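Local atomic coordinates of carboxylesterase YBFK (Bacillus subtilis, PDB entry 4CCY), a protein that hydrolyses carboxylic esters to an alcohol and a carboxylate, as a carboxylesterase of the alpha/beta hydrolase superfamily. Residues E33-S38 with T44-S49; R82-D87 with D116-E121. All coordinates share one frame; numbering follows the deposited sequence.

Contact 1 of 2, residues E33-S38 with T44-S49; sequences EAFYVS and THIIAS
Phe35 lays its ring over Ile46, its partner in an antiparallel hairpin. CG of Phe35 sits between the backbone N and the carbonyl carbon (chi1 57°), which swings the ring across to the neighbouring strand; Ile46 CB then lies under one ring face, 4.2 Å from the centroid, and Phe35 CZ meets Ile46 CG2 at 4.0 Å. The rim of the same ring is met by Ala48, with CB 3.9 Å from Phe35 CE1. On the same face of the sheet, farther along the hairpin, Val37 CG2 reaches Ile46 CD1 at 3.8 Å, the two side chains crossing nearly at right angles. Trimming Phe35 to an alanine would probably bare the flank of Ile46 and leave Ala48 CB without its aromatic neighbour.

Ala34, Tyr36, His45 and Ile47 occupy the other face. His45 turns its edge to the Tyr36 ring in a T-shaped stack, planes at 73°, with His45 CD2 3.6 Å from Tyr36 CZ. With CG of His45 anti to the backbone N (chi1 -167°), the imidazole reaches Tyr36 and Ala34 alike: the adjoining NE2 and CE1 lie beside Ala34, NE2 3.7 Å from its CB.

Six backbone hydrogen bonds join Glu33, Phe35 and Val37 to Ala48, Ile46 and Thr44, two per pair; the shortest include Ile46 N to Phe35 O at 2.8 Å. The carboxylate of Glu33 forms salt bridges with Arg82 and Lys52, while Thr44 OG1 pairs with Trp110. Strand 82-86 continues the sheet beyond 44-49, and helix 104-118 packs on the Phe35 and Val37 face through Leu118.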
loop_
_atom_site.group_PDB
_atom_site.type_symbol
_atom_site.label_atom_id
_atom_site.label_comp_id
_atom_site.label_asym_id
_atom_site.label_seq_id
_atom_site.Cartn_x
_atom_site.Cartn_y
_atom_site.Cartn_z
ATOM N N GLU A 33 -4.183 3.628 18.247
ATOM C CA GLU A 33 -3.418 4.795 18.662
ATOM C C GLU A 33 -2.863 5.443 17.409
ATOM O O GLU A 33 -2.158 4.796 16.647
ATOM C CB GLU A 33 -2.263 4.382 19.577
ATOM C CG GLU A 33 -2.669 3.862 20.943
ATOM C CD GLU A 33 -1.517 3.216 21.712
ATOM O OE1 GLU A 33 -0.508 2.815 21.083
ATOM O OE2 GLU A 33 -1.624 3.100 22.957
ATOM N N ALA A 34 -3.181 6.712 17.190
ATOM C CA ALA A 34 -2.605 7.444 16.057
ATOM C C ALA A 34 -1.476 8.321 16.576
ATOM O O ALA A 34 -1.618 8.935 17.619
ATOM C CB ALA A 34 -3.675 8.278 15.359
ATOM N N PHE A 35 -0.346 8.356 15.873
ATOM C CA PHE A 35 0.799 9.213 16.267
ATOM C C PHE A 35 1.773 9.390 15.097
ATOM O O PHE A 35 1.589 8.787 14.049
ATOM C CB PHE A 35 1.534 8.648 17.499
ATOM C CG PHE A 35 2.032 7.231 17.321
ATOM C CD1 PHE A 35 1.162 6.137 17.457
ATOM C CD2 PHE A 35 3.364 6.985 17.026
ATOM C CE1 PHE A 35 1.616 4.834 17.281
ATOM C CE2 PHE A 35 3.823 5.679 16.850
ATOM C CZ PHE A 35 2.954 4.602 16.984
ATOM N N TYR A 36 2.795 10.225 15.273
ATOM C CA TYR A 36 3.799 10.396 14.228
ATOM C C TYR A 36 5.128 9.825 14.668
ATOM O O TYR A 36 5.453 9.839 15.853
ATOM C CB TYR A 36 3.977 11.867 13.853
ATOM C CG TYR A 36 2.721 12.516 13.326
ATOM C CD1 TYR A 36 1.785 13.083 14.199
ATOM C CD2 TYR A 36 2.463 12.565 11.963
ATOM C CE1 TYR A 36 0.626 13.668 13.723
ATOM C CE2 TYR A 36 1.314 13.159 11.479
ATOM C CZ TYR A 36 0.409 13.708 12.363
ATOM O OH TYR A 36 -0.729 14.283 11.889
ATOM N N VAL A 37 5.890 9.319 13.705
ATOM C CA VAL A 37 7.280 8.965 13.962
ATOM C C VAL A 37 8.206 9.808 13.103
ATOM O O VAL A 37 7.836 10.236 11.999
ATOM C CB VAL A 37 7.578 7.455 13.780
ATOM C CG1 VAL A 37 6.920 6.647 14.892
ATOM C CG2 VAL A 37 7.195 6.952 12.407
ATOM N N SER A 38 9.411 10.044 13.614
ATOM C CA SER A 38 10.407 10.821 12.894
ATOM C C SER A 38 11.132 9.997 11.853
ATOM O O SER A 38 11.437 8.830 12.071
ATOM C CB SER A 38 11.410 11.429 13.862
ATOM O OG SER A 38 10.959 12.716 14.264
ATOM N N THR A 44 5.954 10.885 9.958
ATOM C CA THR A 44 5.186 9.841 9.273
ATOM C C THR A 44 4.082 9.377 10.203
ATOM O O THR A 44 4.354 9.005 11.353
ATOM C CB THR A 44 6.103 8.653 8.891
ATOM O OG1 THR A 44 7.060 9.093 7.929
ATOM C CG2 THR A 44 5.303 7.467 8.319
ATOM N N HIS A 45 2.844 9.402 9.701
ATOM C CA HIS A 45 1.668 9.051 10.503
ATOM C C HIS A 45 1.498 7.564 10.615
ATOM O O HIS A 45 1.634 6.840 9.616
ATOM C CB HIS A 45 0.408 9.701 9.937
ATOM C CG HIS A 45 -0.791 9.643 10.861
ATOM N ND1 HIS A 45 -1.733 8.684 10.770
ATOM C CD2 HIS A 45 -1.190 10.482 11.900
ATOM C CE1 HIS A 45 -2.682 8.895 11.700
ATOM N NE2 HIS A 45 -2.354 9.996 12.387
ATOM N N ILE A 46 1.231 7.104 11.844
ATOM C CA ILE A 46 1.000 5.681 12.143
ATOM C C ILE A 46 -0.346 5.495 12.844
ATOM O O ILE A 46 -0.670 6.242 13.764
ATOM C CB ILE A 46 2.086 5.116 13.103
ATOM C CG1 ILE A 46 3.506 5.556 12.705
ATOM C CG2 ILE A 46 1.927 3.603 13.296
ATOM C CD1 ILE A 46 4.076 4.926 11.455
ATOM N N ILE A 47 -1.119 4.494 12.421
ATOM C CA ILE A 47 -2.237 4.018 13.216
ATOM C C ILE A 47 -1.903 2.611 13.718
ATOM O O ILE A 47 -1.759 1.702 12.916
ATOM C CB ILE A 47 -3.561 4.015 12.435
ATOM C CG1 ILE A 47 -3.880 5.430 11.928
ATOM C CG2 ILE A 47 -4.686 3.485 13.317
ATOM C CD1 ILE A 47 -5.079 5.529 11.004
ATOM N N ALA A 48 -1.771 2.457 15.038
ATOM C CA ALA A 48 -1.352 1.192 15.659
ATOM C C ALA A 48 -2.489 0.493 16.415
ATOM O O ALA A 48 -3.225 1.124 17.182
ATOM C CB ALA A 48 -0.171 1.427 16.598
ATOM N N SER A 49 -2.631 -0.806 16.191
ATOM C CA SER A 49 -3.691 -1.594 16.840
ATOM C C SER A 49 -3.172 -2.971 17.246
ATOM O O SER A 49 -2.088 -3.367 16.839
ATOM C CB SER A 49 -4.900 -1.738 15.913
ATOM O OG SER A 49 -5.109 -0.559 15.143
#

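Contact 2 of 2, residues R82-D87 with D116-E121; sequences RTYAVD and DSLGLE
At the C-terminal end of helix 104-118, where the chain turns toward strand 123-128 of the sheet, two leucines close on Tyr84 of strand 82-86. Leu118 CD1 stands over one face of the Tyr84 ring in a CH-pi contact, 4.0 Å from the centroid and 18° off the normal, nearest to CG, while its CD2 reaches toward the CD1 and CE1 side of the ring. Tyr84 CG is anti to its carbonyl carbon (chi1 -63°), an orientation that carries the ring out from the strand toward the helix end. Leu120 comes in obliquely on the same side of the ring plane, over toward the CD2/CE2 rim, its CD1 3.8 Å from Tyr84 CE2; the two leucines together cover one side of the ring.

The polar end of the tyrosine is tied in through a water, which lies 2.5 Å from Tyr84 OH and donates to Leu118 O at 2.7 Å. Leu118 thus meets the tyrosine directly through its methyls and, by way of the water, through its carbonyl.

Between the leucines Gly119 takes positive phi (78°), ending the helix in a Schellman motif; Gly119 N bonds back to Asp116 O at 3.0 Å. The turn there directs Leu120 toward the sheet, where it also touches Ser56 of strand 56-60. Helix 104-118 leads from strand 82-86 to strand 123-128, both parallel to 56-60 between them: a beta-alpha-beta crossover of the alpha/beta hydrolase sheet.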
loop_
_atom_site.group_PDB
_atom_site.type_symbol
_atom_site.label_atom_id
_atom_site.label_comp_id
_atom_site.label_asym_id
_atom_site.label_seq_id
_atom_site.Cartn_x
_atom_site.Cartn_y
_atom_site.Cartn_z
ATOM N N ARG A 82 0.507 -6.998 16.362
ATOM C CA ARG A 82 0.540 -5.571 16.598
ATOM C C ARG A 82 0.716 -4.933 15.219
ATOM O O ARG A 82 1.798 -5.010 14.633
ATOM C CB ARG A 82 1.700 -5.215 17.530
ATOM C CG ARG A 82 1.806 -3.733 17.880
ATOM C CD ARG A 82 0.638 -3.241 18.727
ATOM N NE ARG A 82 0.834 -1.847 19.147
ATOM C CZ ARG A 82 -0.133 -1.029 19.558
ATOM N NH1 ARG A 82 -1.393 -1.449 19.619
ATOM N NH2 ARG A 82 0.159 0.219 19.908
ATOM N N THR A 83 -0.364 -4.358 14.692
ATOM C CA THR A 83 -0.352 -3.752 13.356
ATOM C C THR A 83 -0.027 -2.272 13.403
ATOM O O THR A 83 -0.551 -1.532 14.238
ATOM C CB THR A 83 -1.705 -3.889 12.629
ATOM O OG1 THR A 83 -2.744 -3.349 13.469
ATOM C CG2 THR A 83 -1.999 -5.362 12.283
ATOM N N TYR A 84 0.829 -1.854 12.484
ATOM C CA TYR A 84 1.191 -0.466 12.306
ATOM C C TYR A 84 0.814 -0.050 10.888
ATOM O O TYR A 84 1.475 -0.439 9.940
ATOM C CB TYR A 84 2.685 -0.294 12.497
ATOM C CG TYR A 84 3.193 -0.644 13.885
ATOM C CD1 TYR A 84 2.987 0.221 14.965
ATOM C CD2 TYR A 84 3.907 -1.825 14.108
ATOM C CE1 TYR A 84 3.480 -0.081 16.223
ATOM C CE2 TYR A 84 4.404 -2.137 15.369
ATOM C CZ TYR A 84 4.187 -1.267 16.420
ATOM O OH TYR A 84 4.672 -1.572 17.674
ATOM N N ALA A 85 -0.250 0.736 10.750
ATOM C CA ALA A 85 -0.685 1.199 9.437
ATOM C C ALA A 85 0.006 2.526 9.137
ATOM O O ALA A 85 -0.257 3.553 9.787
ATOM C CB ALA A 85 -2.200 1.341 9.380
ATOM N N VAL A 86 0.888 2.488 8.147
ATOM C CA VAL A 86 1.813 3.588 7.878
ATOM C C VAL A 86 1.341 4.402 6.665
ATOM O O VAL A 86 1.109 3.833 5.584
ATOM C CB VAL A 86 3.239 3.038 7.624
ATOM C CG1 VAL A 86 4.217 4.164 7.307
ATOM C CG2 VAL A 86 3.718 2.185 8.802
ATOM N N ASP A 87 1.220 5.723 6.847
ATOM C CA ASP A 87 0.815 6.623 5.756
ATOM C C ASP A 87 2.039 6.951 4.925
ATOM O O ASP A 87 2.985 7.538 5.428
ATOM C CB ASP A 87 0.155 7.918 6.278
ATOM C CG ASP A 87 -1.351 7.769 6.511
ATOM O OD1 ASP A 87 -1.895 6.651 6.318
ATOM O OD2 ASP A 87 -2.001 8.761 6.927
ATOM N N ASP A 116 12.959 1.942 12.884
ATOM C CA ASP A 116 13.807 2.442 13.969
ATOM C C ASP A 116 13.035 3.252 15.008
ATOM O O ASP A 116 13.140 2.984 16.211
ATOM C CB ASP A 116 14.997 3.247 13.417
ATOM C CG ASP A 116 16.069 2.355 12.795
ATOM O OD1 ASP A 116 15.951 1.117 12.895
ATOM O OD2 ASP A 116 17.027 2.889 12.199
ATOM N N SER A 117 12.253 4.223 14.545
ATOM C CA SER A 117 11.438 5.052 15.441
ATOM C C SER A 117 10.355 4.253 16.182
ATOM O O SER A 117 9.881 4.672 17.246
ATOM C CB SER A 117 10.799 6.207 14.672
ATOM O OG SER A 117 11.786 7.106 14.197
ATOM N N LEU A 118 9.959 3.121 15.608
ATOM C CA LEU A 118 8.984 2.218 16.230
ATOM C C LEU A 118 9.650 1.206 17.178
ATOM O O LEU A 118 8.962 0.510 17.928
ATOM C CB LEU A 118 8.155 1.491 15.159
ATOM C CG LEU A 118 7.049 2.264 14.417
ATOM C CD1 LEU A 118 6.353 1.376 13.395
ATOM C CD2 LEU A 118 6.026 2.852 15.382
ATOM N N GLY A 119 10.983 1.138 17.142
ATOM C CA GLY A 119 11.760 0.231 17.980
ATOM C C GLY A 119 11.740 -1.196 17.452
ATOM O O GLY A 119 11.870 -2.147 18.223
ATOM N N LEU A 120 11.575 -1.356 16.139
ATOM C CA LEU A 120 11.431 -2.683 15.566
ATOM C C LEU A 120 12.700 -3.139 14.882
ATOM O O LEU A 120 13.266 -2.416 14.050
ATOM C CB LEU A 120 10.277 -2.734 14.563
ATOM C CG LEU A 120 8.898 -2.218 14.989
ATOM C CD1 LEU A 120 7.911 -2.440 13.864
ATOM C CD2 LEU A 120 8.407 -2.859 16.286
ATOM N N GLU A 121 13.138 -4.345 15.231
ATOM C CA GLU A 121 14.243 -4.976 14.537
ATOM C C GLU A 121 13.728 -5.609 13.235
ATOM O O GLU A 121 14.279 -5.363 12.155
ATOM C CB GLU A 121 14.947 -5.987 15.454
ATOM C CG GLU A 121 16.168 -6.690 14.857
ATOM C CD GLU A 121 17.119 -5.758 14.105
ATOM O OE1 GLU A 121 17.582 -4.747 14.688
ATOM O OE2 GLU A 121 17.410 -6.047 12.915
HETATM O O HOH W 1 6.370 0.119 18.480
#

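In the fold
Contacts 1 and 2 are neighbours, their centres about 8 Å apart, and they share one sheet: strand 44-49 pairs with 33-38 on one side and with 82-87 on the other, and among the backbone bonds of the latter pair is a probable one from Ala85 N to Ile47 O, 2.8 Å. Leu118 of contact 2 also packs on Phe35 and Val37 of contact 1, so the helix end spans both. Ser38 O and Ser117 OG, 2.8 Å apart, probably form a hydrogen bond between the hairpin and the helix. Both contacts lie away from the sodium sites and from Ser129, Glu244 and His273, assigned by similarity to the charge relay system; they lie at the antiparallel end of the mixed sheet.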